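Local structure of 1H-3-hydroxy-4-oxoquinoline 2,4-dioxygenase (Pseudomonas putida, 3IBT) at residues W153-L166 with P240-V252. The protein catalyses the cofactor-independent, ring-cleaving dioxygenation of 3-hydroxy-1H-quinolin-4-one to N-formylanthranilate and carbon monoxide during oxoquinoline degradation. Numbering follows the deposited sequence.
Sequences WAETTDNADVLNHL and PGRTHFPSLENPV
Trp153 O receives two groups of the loop before helix 246-249: His244 N donates a hydrogen bond of 3.1 Å, and the CA-H of Thr243 adds a CH...O contact. In this alpha/beta-hydrolase fold the two contacts tie the helical insertion between strands 115-119 and 207-212 to the loop after strand 234-238, which carries His244. His244, by similarity the proton donor/acceptor, and Trp153, probably a substrate-binding residue, run alongside each other in the same direction. The imidazole stacks face to face on the five-membered ring of the indole, centroids 3.7 Å apart and planes at 13°, with Trp153 NE1 over its centre. CG of His244 is anti to the backbone N (chi1 178°), which carries the ring out along the indole; its ND1 makes a weak hydrogen bond to Asp120. With an alanine at Trp153 the indole is gone, and the imidazole, without its stacking partner, would probably be freer to turn. Next to this pair is Phe245, whose CZ lies 4.0 Å from Trp153 CB, with His244 CB over the centre of one face. The edge of His165 meets its opposite face, CD2 lying 4.2 Å from Phe245 CE2, while Val162 CG1 packs 3.7 Å from Phe245 CD1. The other Val162 methyl, CG2, rests on Leu248 CB, and CD1 of Leu248 reaches His165 CB at 3.6 Å. Asp161, on the same helix, turns its carboxylate to Asn39. At the outer end, Glu155 OE1 forms a salt bridge of 2.6 Å with Arg242 NH1, its carboxylate turned 84° from the guanidinium plane. The other oxygen, Glu155 OE2, is held by Thr156 N and Thr156 OG1, both arriving from one face of the carboxylate.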
ATOM      1  N   TRP A 153     -11.599  10.002   0.175  1.00 75.58           N
ATOM      2  CA  TRP A 153     -10.146  10.079   0.177  1.00 74.15           C
ATOM      3  C   TRP A 153      -9.578  11.502   0.053  1.00 74.19           C
ATOM      4  O   TRP A 153      -8.594  11.867   0.760  1.00 73.90           O
ATOM      5  CB  TRP A 153      -9.609   9.182  -0.935  1.00 73.55           C
ATOM      6  CG  TRP A 153      -9.759   7.698  -0.626  1.00 72.98           C
ATOM      7  CD1 TRP A 153     -10.039   7.137   0.594  1.00 71.86           C
ATOM      8  CD2 TRP A 153      -9.587   6.604  -1.538  1.00 71.76           C
ATOM      9  NE1 TRP A 153     -10.060   5.769   0.500  1.00 71.86           N
ATOM     10  CE2 TRP A 153      -9.783   5.406  -0.793  1.00 71.88           C
ATOM     11  CE3 TRP A 153      -9.275   6.514  -2.898  1.00 69.34           C
ATOM     12  CZ2 TRP A 153      -9.706   4.128  -1.377  1.00 71.63           C
ATOM     13  CZ3 TRP A 153      -9.180   5.249  -3.470  1.00 70.69           C
ATOM     14  CH2 TRP A 153      -9.401   4.072  -2.712  1.00 71.55           C
ATOM     15  N   ALA A 154     -10.199  12.312  -0.817  1.00 73.41           N
ATOM     16  CA  ALA A 154      -9.726  13.688  -1.028  1.00 72.95           C
ATOM     17  C   ALA A 154     -10.025  14.660   0.091  1.00 72.49           C
ATOM     18  O   ALA A 154      -9.279  15.588   0.286  1.00 71.72           O
ATOM     19  CB  ALA A 154     -10.242  14.252  -2.326  1.00 73.03           C
ATOM     20  N   GLU A 155     -11.131  14.466   0.801  1.00 72.83           N
ATOM     21  CA  GLU A 155     -11.651  15.466   1.745  1.00 72.68           C
ATOM     22  C   GLU A 155     -11.546  16.895   1.208  1.00 72.69           C
ATOM     23  O   GLU A 155     -11.786  17.096   0.036  1.00 74.03           O
ATOM     24  CB  GLU A 155     -11.003  15.311   3.097  1.00 71.94           C
ATOM     25  CG  GLU A 155     -11.985  15.642   4.198  1.00 72.66           C
ATOM     26  CD  GLU A 155     -11.543  16.800   5.062  1.00 75.04           C
ATOM     27  OE1 GLU A 155     -12.067  16.930   6.186  1.00 76.01           O
ATOM     28  OE2 GLU A 155     -10.639  17.569   4.650  1.00 79.43           O
ATOM     29  N   THR A 156     -11.169  17.866   2.030  1.00 72.94           N
ATOM     30  CA  THR A 156     -11.136  19.289   1.638  1.00 73.06           C
ATOM     31  C   THR A 156      -9.791  19.813   1.156  1.00 72.94           C
ATOM     32  O   THR A 156      -9.479  20.980   1.398  1.00 72.51           O
ATOM     33  CB  THR A 156     -11.448  20.227   2.840  1.00 73.34           C
ATOM     34  OG1 THR A 156     -12.066  19.493   3.890  1.00 73.02           O
ATOM     35  CG2 THR A 156     -12.339  21.447   2.423  1.00 74.06           C
ATOM     36  N   THR A 157      -8.971  19.004   0.502  1.00 73.08           N
ATOM     37  CA  THR A 157      -7.654  19.541   0.182  1.00 73.63           C
ATOM     38  C   THR A 157      -7.616  20.350  -1.052  1.00 74.16           C
ATOM     39  O   THR A 157      -8.370  20.129  -1.996  1.00 74.35           O
ATOM     40  CB  THR A 157      -6.553  18.525   0.037  1.00 73.03           C
ATOM     41  OG1 THR A 157      -7.168  17.262  -0.125  1.00 72.74           O
ATOM     42  CG2 THR A 157      -5.607  18.555   1.267  1.00 73.85           C
ATOM     43  N   ASP A 158      -6.691  21.296  -0.997  1.00 74.90           N
ATOM     44  CA  ASP A 158      -6.281  22.108  -2.105  1.00 75.53           C
ATOM     45  C   ASP A 158      -5.024  21.442  -2.726  1.00 75.17           C
ATOM     46  O   ASP A 158      -4.494  21.941  -3.739  1.00 75.16           O
ATOM     47  CB  ASP A 158      -5.983  23.527  -1.586  1.00 75.78           C
ATOM     48  CG  ASP A 158      -4.940  23.541  -0.419  1.00 79.14           C
ATOM     49  OD1 ASP A 158      -4.650  22.469   0.214  1.00 78.96           O
ATOM     50  OD2 ASP A 158      -4.400  24.645  -0.143  1.00 81.73           O
ATOM     51  N   ASN A 159      -4.565  20.320  -2.142  1.00 74.24           N
ATOM     52  CA  ASN A 159      -3.277  19.729  -2.548  1.00 73.98           C
ATOM     53  C   ASN A 159      -3.101  19.287  -4.035  1.00 73.77           C
ATOM     54  O   ASN A 159      -3.626  18.236  -4.483  1.00 73.58           O
ATOM     55  CB  ASN A 159      -2.844  18.627  -1.589  1.00 73.97           C
ATOM     56  CG  ASN A 159      -1.368  18.213  -1.789  1.00 73.91           C
ATOM     57  OD1 ASN A 159      -0.521  18.355  -0.903  1.00 69.74           O
ATOM     58  ND2 ASN A 159      -1.076  17.688  -2.962  1.00 75.57           N
ATOM     59  N   ALA A 160      -2.325  20.100  -4.765  1.00 73.14           N
ATOM     60  CA  ALA A 160      -2.110  19.943  -6.201  1.00 72.42           C
ATOM     61  C   ALA A 160      -1.842  18.488  -6.563  1.00 72.39           C
ATOM     62  O   ALA A 160      -2.498  17.949  -7.459  1.00 72.99           O
ATOM     63  CB  ALA A 160      -0.982  20.821  -6.655  1.00 71.90           C
ATOM     64  N   ASP A 161      -0.922  17.860  -5.828  1.00 71.94           N
ATOM     65  CA  ASP A 161      -0.425  16.513  -6.098  1.00 72.03           C
ATOM     66  C   ASP A 161      -1.417  15.418  -5.787  1.00 71.84           C
ATOM     67  O   ASP A 161      -1.413  14.393  -6.455  1.00 73.15           O
ATOM     68  CB  ASP A 161       0.839  16.211  -5.288  1.00 72.16           C
ATOM     69  CG  ASP A 161       2.001  17.151  -5.599  1.00 74.52           C
ATOM     70  OD1 ASP A 161       2.043  17.758  -6.721  1.00 76.69           O
ATOM     71  OD2 ASP A 161       2.897  17.250  -4.708  1.00 74.77           O
ATOM     72  N   VAL A 162      -2.237  15.595  -4.756  1.00 71.39           N
ATOM     73  CA  VAL A 162      -3.233  14.573  -4.391  1.00 70.14           C
ATOM     74  C   VAL A 162      -4.358  14.637  -5.392  1.00 70.09           C
ATOM     75  O   VAL A 162      -4.776  13.607  -5.937  1.00 69.71           O
ATOM     76  CB  VAL A 162      -3.797  14.803  -2.980  1.00 69.62           C
ATOM     77  CG1 VAL A 162      -4.938  13.906  -2.731  1.00 66.89           C
ATOM     78  CG2 VAL A 162      -2.735  14.539  -1.977  1.00 69.43           C
ATOM     79  N   LEU A 163      -4.837  15.865  -5.618  1.00 69.89           N
ATOM     80  CA  LEU A 163      -5.823  16.126  -6.667  1.00 69.73           C
ATOM     81  C   LEU A 163      -5.357  15.547  -7.996  1.00 69.79           C
ATOM     82  O   LEU A 163      -6.103  14.834  -8.653  1.00 69.68           O
ATOM     83  CB  LEU A 163      -6.140  17.619  -6.786  1.00 68.81           C
ATOM     84  CG  LEU A 163      -6.848  18.179  -5.557  1.00 67.99           C
ATOM     85  CD1 LEU A 163      -6.910  19.667  -5.584  1.00 66.97           C
ATOM     86  CD2 LEU A 163      -8.235  17.643  -5.480  1.00 67.90           C
ATOM     87  N   ASN A 164      -4.112  15.804  -8.368  1.00 70.32           N
ATOM     88  CA  ASN A 164      -3.631  15.305  -9.647  1.00 71.21           C
ATOM     89  C   ASN A 164      -3.709  13.789  -9.705  1.00 71.53           C
ATOM     90  O   ASN A 164      -3.992  13.180 -10.778  1.00 70.33           O
ATOM     91  CB  ASN A 164      -2.190  15.731  -9.947  1.00 71.14           C
ATOM     92  CG  ASN A 164      -1.724  15.199 -11.300  1.00 72.24           C
ATOM     93  OD1 ASN A 164      -2.376  15.422 -12.324  1.00 74.73           O
ATOM     94  ND2 ASN A 164      -0.645  14.446 -11.303  1.00 71.92           N
ATOM     95  N   HIS A 165      -3.428  13.199  -8.539  1.00 71.91           N
ATOM     96  CA  HIS A 165      -3.416  11.761  -8.422  1.00 72.71           C
ATOM     97  C   HIS A 165      -4.811  11.193  -8.703  1.00 73.76           C
ATOM     98  O   HIS A 165      -5.007  10.367  -9.609  1.00 74.22           O
ATOM     99  CB  HIS A 165      -2.944  11.339  -7.065  1.00 71.85           C
ATOM    100  CG  HIS A 165      -2.879   9.867  -6.909  1.00 71.39           C
ATOM    101  ND1 HIS A 165      -1.907   9.101  -7.511  1.00 73.19           N
ATOM    102  CD2 HIS A 165      -3.673   9.008  -6.239  1.00 73.78           C
ATOM    103  CE1 HIS A 165      -2.092   7.831  -7.203  1.00 73.93           C
ATOM    104  NE2 HIS A 165      -3.165   7.747  -6.441  1.00 75.76           N
ATOM    105  N   LEU A 166      -5.794  11.666  -7.955  1.00 74.41           N
ATOM    106  CA  LEU A 166      -7.138  11.210  -8.183  1.00 74.79           C
ATOM    107  C   LEU A 166      -7.814  11.959  -9.341  1.00 75.43           C
ATOM    108  O   LEU A 166      -9.040  12.062  -9.418  1.00 76.66           O
ATOM    109  CB  LEU A 166      -7.937  11.208  -6.868  1.00 74.51           C
ATOM    110  CG  LEU A 166      -7.929  12.429  -5.950  1.00 74.78           C
ATOM    111  CD1 LEU A 166      -8.896  13.534  -6.446  1.00 75.90           C
ATOM    112  CD2 LEU A 166      -8.299  11.970  -4.578  1.00 72.11           C
ATOM    113  N   PRO A 240      -1.206  14.471  10.836  1.00 66.16           N
ATOM    114  CA  PRO A 240      -2.475  15.201  10.708  1.00 67.23           C
ATOM    115  C   PRO A 240      -2.739  15.796   9.306  1.00 68.37           C
ATOM    116  O   PRO A 240      -2.642  16.995   9.087  1.00 68.95           O
ATOM    117  CB  PRO A 240      -2.385  16.299  11.774  1.00 65.95           C
ATOM    118  CG  PRO A 240      -1.039  16.262  12.298  1.00 66.60           C
ATOM    119  CD  PRO A 240      -0.222  15.209  11.632  1.00 66.67           C
ATOM    120  N   GLY A 241      -3.067  14.940   8.359  1.00 70.13           N
ATOM    121  CA  GLY A 241      -3.490  15.371   7.019  1.00 71.66           C
ATOM    122  C   GLY A 241      -4.996  15.275   6.973  1.00 72.23           C
ATOM    123  O   GLY A 241      -5.612  14.907   7.957  1.00 72.77           O
ATOM    124  N   ARG A 242      -5.591  15.623   5.847  1.00 72.57           N
ATOM    125  CA  ARG A 242      -7.023  15.458   5.690  1.00 72.99           C
ATOM    126  C   ARG A 242      -7.239  14.359   4.654  1.00 72.87           C
ATOM    127  O   ARG A 242      -8.367  13.918   4.423  1.00 73.95           O
ATOM    128  CB  ARG A 242      -7.675  16.777   5.249  1.00 73.18           C
ATOM    129  CG  ARG A 242      -7.057  18.013   5.862  1.00 75.17           C
ATOM    130  CD  ARG A 242      -7.749  18.473   7.188  1.00 81.11           C
ATOM    131  NE  ARG A 242      -7.983  17.426   8.198  1.00 82.68           N
ATOM    132  CZ  ARG A 242      -9.196  17.017   8.585  1.00 84.46           C
ATOM    133  NH1 ARG A 242     -10.306  17.559   8.063  1.00 84.22           N
ATOM    134  NH2 ARG A 242      -9.311  16.055   9.492  1.00 85.30           N
ATOM    135  N   THR A 243      -6.137  13.887   4.085  1.00 71.98           N
ATOM    136  CA  THR A 243      -6.126  13.033   2.905  1.00 71.58           C
ATOM    137  C   THR A 243      -5.803  11.575   3.210  1.00 72.18           C
ATOM    138  O   THR A 243      -5.236  11.254   4.264  1.00 72.31           O
ATOM    139  CB  THR A 243      -5.070  13.636   1.933  1.00 71.81           C
ATOM    140  OG1 THR A 243      -5.735  14.535   1.064  1.00 69.25           O
ATOM    141  CG2 THR A 243      -4.180  12.603   1.162  1.00 69.28           C
ATOM    142  N   HIS A 244      -6.129  10.711   2.254  1.00 72.22           N
ATOM    143  CA  HIS A 244      -5.812   9.276   2.303  1.00 72.75           C
ATOM    144  C   HIS A 244      -4.353   8.911   1.877  1.00 73.22           C
ATOM    145  O   HIS A 244      -3.931   7.779   2.118  1.00 74.08           O
ATOM    146  CB  HIS A 244      -6.898   8.518   1.487  1.00 72.82           C
ATOM    147  CG  HIS A 244      -6.718   7.024   1.372  1.00 72.96           C
ATOM    148  ND1 HIS A 244      -6.670   6.179   2.464  1.00 72.74           N
ATOM    149  CD2 HIS A 244      -6.657   6.219   0.279  1.00 71.01           C
ATOM    150  CE1 HIS A 244      -6.560   4.925   2.047  1.00 71.83           C
ATOM    151  NE2 HIS A 244      -6.550   4.922   0.727  1.00 69.49           N
ATOM    152  N   PHE A 245      -3.579   9.843   1.294  1.00 72.99           N
ATOM    153  CA  PHE A 245      -2.224   9.534   0.754  1.00 72.59           C
ATOM    154  C   PHE A 245      -1.194  10.412   1.416  1.00 73.03           C
ATOM    155  O   PHE A 245      -0.742  11.428   0.863  1.00 73.71           O
ATOM    156  CB  PHE A 245      -2.191   9.750  -0.719  1.00 71.44           C
ATOM    157  CG  PHE A 245      -3.488   9.477  -1.359  1.00 71.55           C
ATOM    158  CD1 PHE A 245      -4.433  10.489  -1.483  1.00 70.26           C
ATOM    159  CD2 PHE A 245      -3.792   8.192  -1.823  1.00 72.30           C
ATOM    160  CE1 PHE A 245      -5.683  10.247  -2.090  1.00 70.31           C
ATOM    161  CE2 PHE A 245      -5.019   7.925  -2.438  1.00 73.70           C
ATOM    162  CZ  PHE A 245      -5.983   8.964  -2.570  1.00 71.66           C
ATOM    163  N   PRO A 246      -0.832  10.048   2.650  1.00 72.89           N
ATOM    164  CA  PRO A 246       0.172  10.853   3.328  1.00 71.96           C
ATOM    165  C   PRO A 246       1.517  10.947   2.556  1.00 71.37           C
ATOM    166  O   PRO A 246       2.300  11.878   2.749  1.00 71.60           O
ATOM    167  CB  PRO A 246       0.342  10.138   4.677  1.00 71.76           C
ATOM    168  CG  PRO A 246      -0.320   8.821   4.556  1.00 71.96           C
ATOM    169  CD  PRO A 246      -1.332   8.923   3.476  1.00 72.61           C
ATOM    170  N   SER A 247       1.786   9.999   1.680  1.00 70.92           N
ATOM    171  CA  SER A 247       3.017  10.050   0.908  1.00 70.22           C
ATOM    172  C   SER A 247       2.982  11.180  -0.115  1.00 68.69           C
ATOM    173  O   SER A 247       4.016  11.610  -0.572  1.00 67.62           O
ATOM    174  CB  SER A 247       3.206   8.736   0.201  1.00 70.64           C
ATOM    175  OG  SER A 247       2.008   8.451  -0.528  1.00 76.69           O
ATOM    176  N   LEU A 248       1.783  11.647  -0.464  1.00 67.90           N
ATOM    177  CA  LEU A 248       1.632  12.722  -1.422  1.00 67.45           C
ATOM    178  C   LEU A 248       1.408  13.996  -0.680  1.00 68.11           C
ATOM    179  O   LEU A 248       2.083  14.974  -0.934  1.00 68.15           O
ATOM    180  CB  LEU A 248       0.424  12.472  -2.313  1.00 66.78           C
ATOM    181  CG  LEU A 248       0.553  11.471  -3.449  1.00 66.31           C
ATOM    182  CD1 LEU A 248      -0.812  11.337  -4.142  1.00 66.24           C
ATOM    183  CD2 LEU A 248       1.627  11.906  -4.432  1.00 62.64           C
ATOM    184  N   GLU A 249       0.444  13.978   0.242  1.00 69.20           N
ATOM    185  CA  GLU A 249       0.113  15.159   1.043  1.00 70.44           C
ATOM    186  C   GLU A 249       1.260  15.637   2.001  1.00 70.03           C
ATOM    187  O   GLU A 249       1.470  16.850   2.210  1.00 70.13           O
ATOM    188  CB  GLU A 249      -1.176  14.926   1.825  1.00 69.82           C
ATOM    189  CG  GLU A 249      -1.734  16.216   2.386  1.00 71.71           C
ATOM    190  CD  GLU A 249      -2.980  15.997   3.272  1.00 75.66           C
ATOM    191  OE1 GLU A 249      -3.188  14.831   3.740  1.00 76.96           O
ATOM    192  OE2 GLU A 249      -3.751  16.997   3.482  1.00 75.89           O
ATOM    193  N   ASN A 250       1.970  14.701   2.606  1.00 69.49           N
ATOM    194  CA  ASN A 250       2.951  15.088   3.572  1.00 70.06           C
ATOM    195  C   ASN A 250       4.242  14.322   3.449  1.00 70.14           C
ATOM    196  O   ASN A 250       4.643  13.635   4.391  1.00 70.81           O
ATOM    197  CB  ASN A 250       2.393  14.979   4.977  1.00 69.88           C
ATOM    198  CG  ASN A 250       1.488  16.164   5.347  1.00 72.25           C
ATOM    199  OD1 ASN A 250       1.847  17.343   5.192  1.00 73.73           O
ATOM    200  ND2 ASN A 250       0.291  15.845   5.843  1.00 74.37           N
ATOM    201  N   PRO A 251       4.932  14.474   2.304  1.00 69.76           N
ATOM    202  CA  PRO A 251       6.111  13.639   2.112  1.00 69.48           C
ATOM    203  C   PRO A 251       7.172  13.893   3.186  1.00 69.57           C
ATOM    204  O   PRO A 251       7.769  12.925   3.622  1.00 70.40           O
ATOM    205  CB  PRO A 251       6.622  14.022   0.713  1.00 69.39           C
ATOM    206  CG  PRO A 251       6.006  15.344   0.425  1.00 69.28           C
ATOM    207  CD  PRO A 251       4.708  15.406   1.185  1.00 69.47           C
ATOM    208  N   VAL A 252       7.380  15.140   3.642  1.00 68.82           N
ATOM    209  CA  VAL A 252       8.430  15.404   4.634  1.00 67.83           C
ATOM    210  C   VAL A 252       8.138  14.606   5.881  1.00 68.36           C
ATOM    211  O   VAL A 252       9.044  13.996   6.471  1.00 69.05           O
ATOM    212  CB  VAL A 252       8.576  16.893   4.994  1.00 67.94           C
ATOM    213  CG1 VAL A 252       9.417  17.085   6.258  1.00 65.26           C
ATOM    214  CG2 VAL A 252       9.204  17.645   3.843  1.00 67.63           C
TER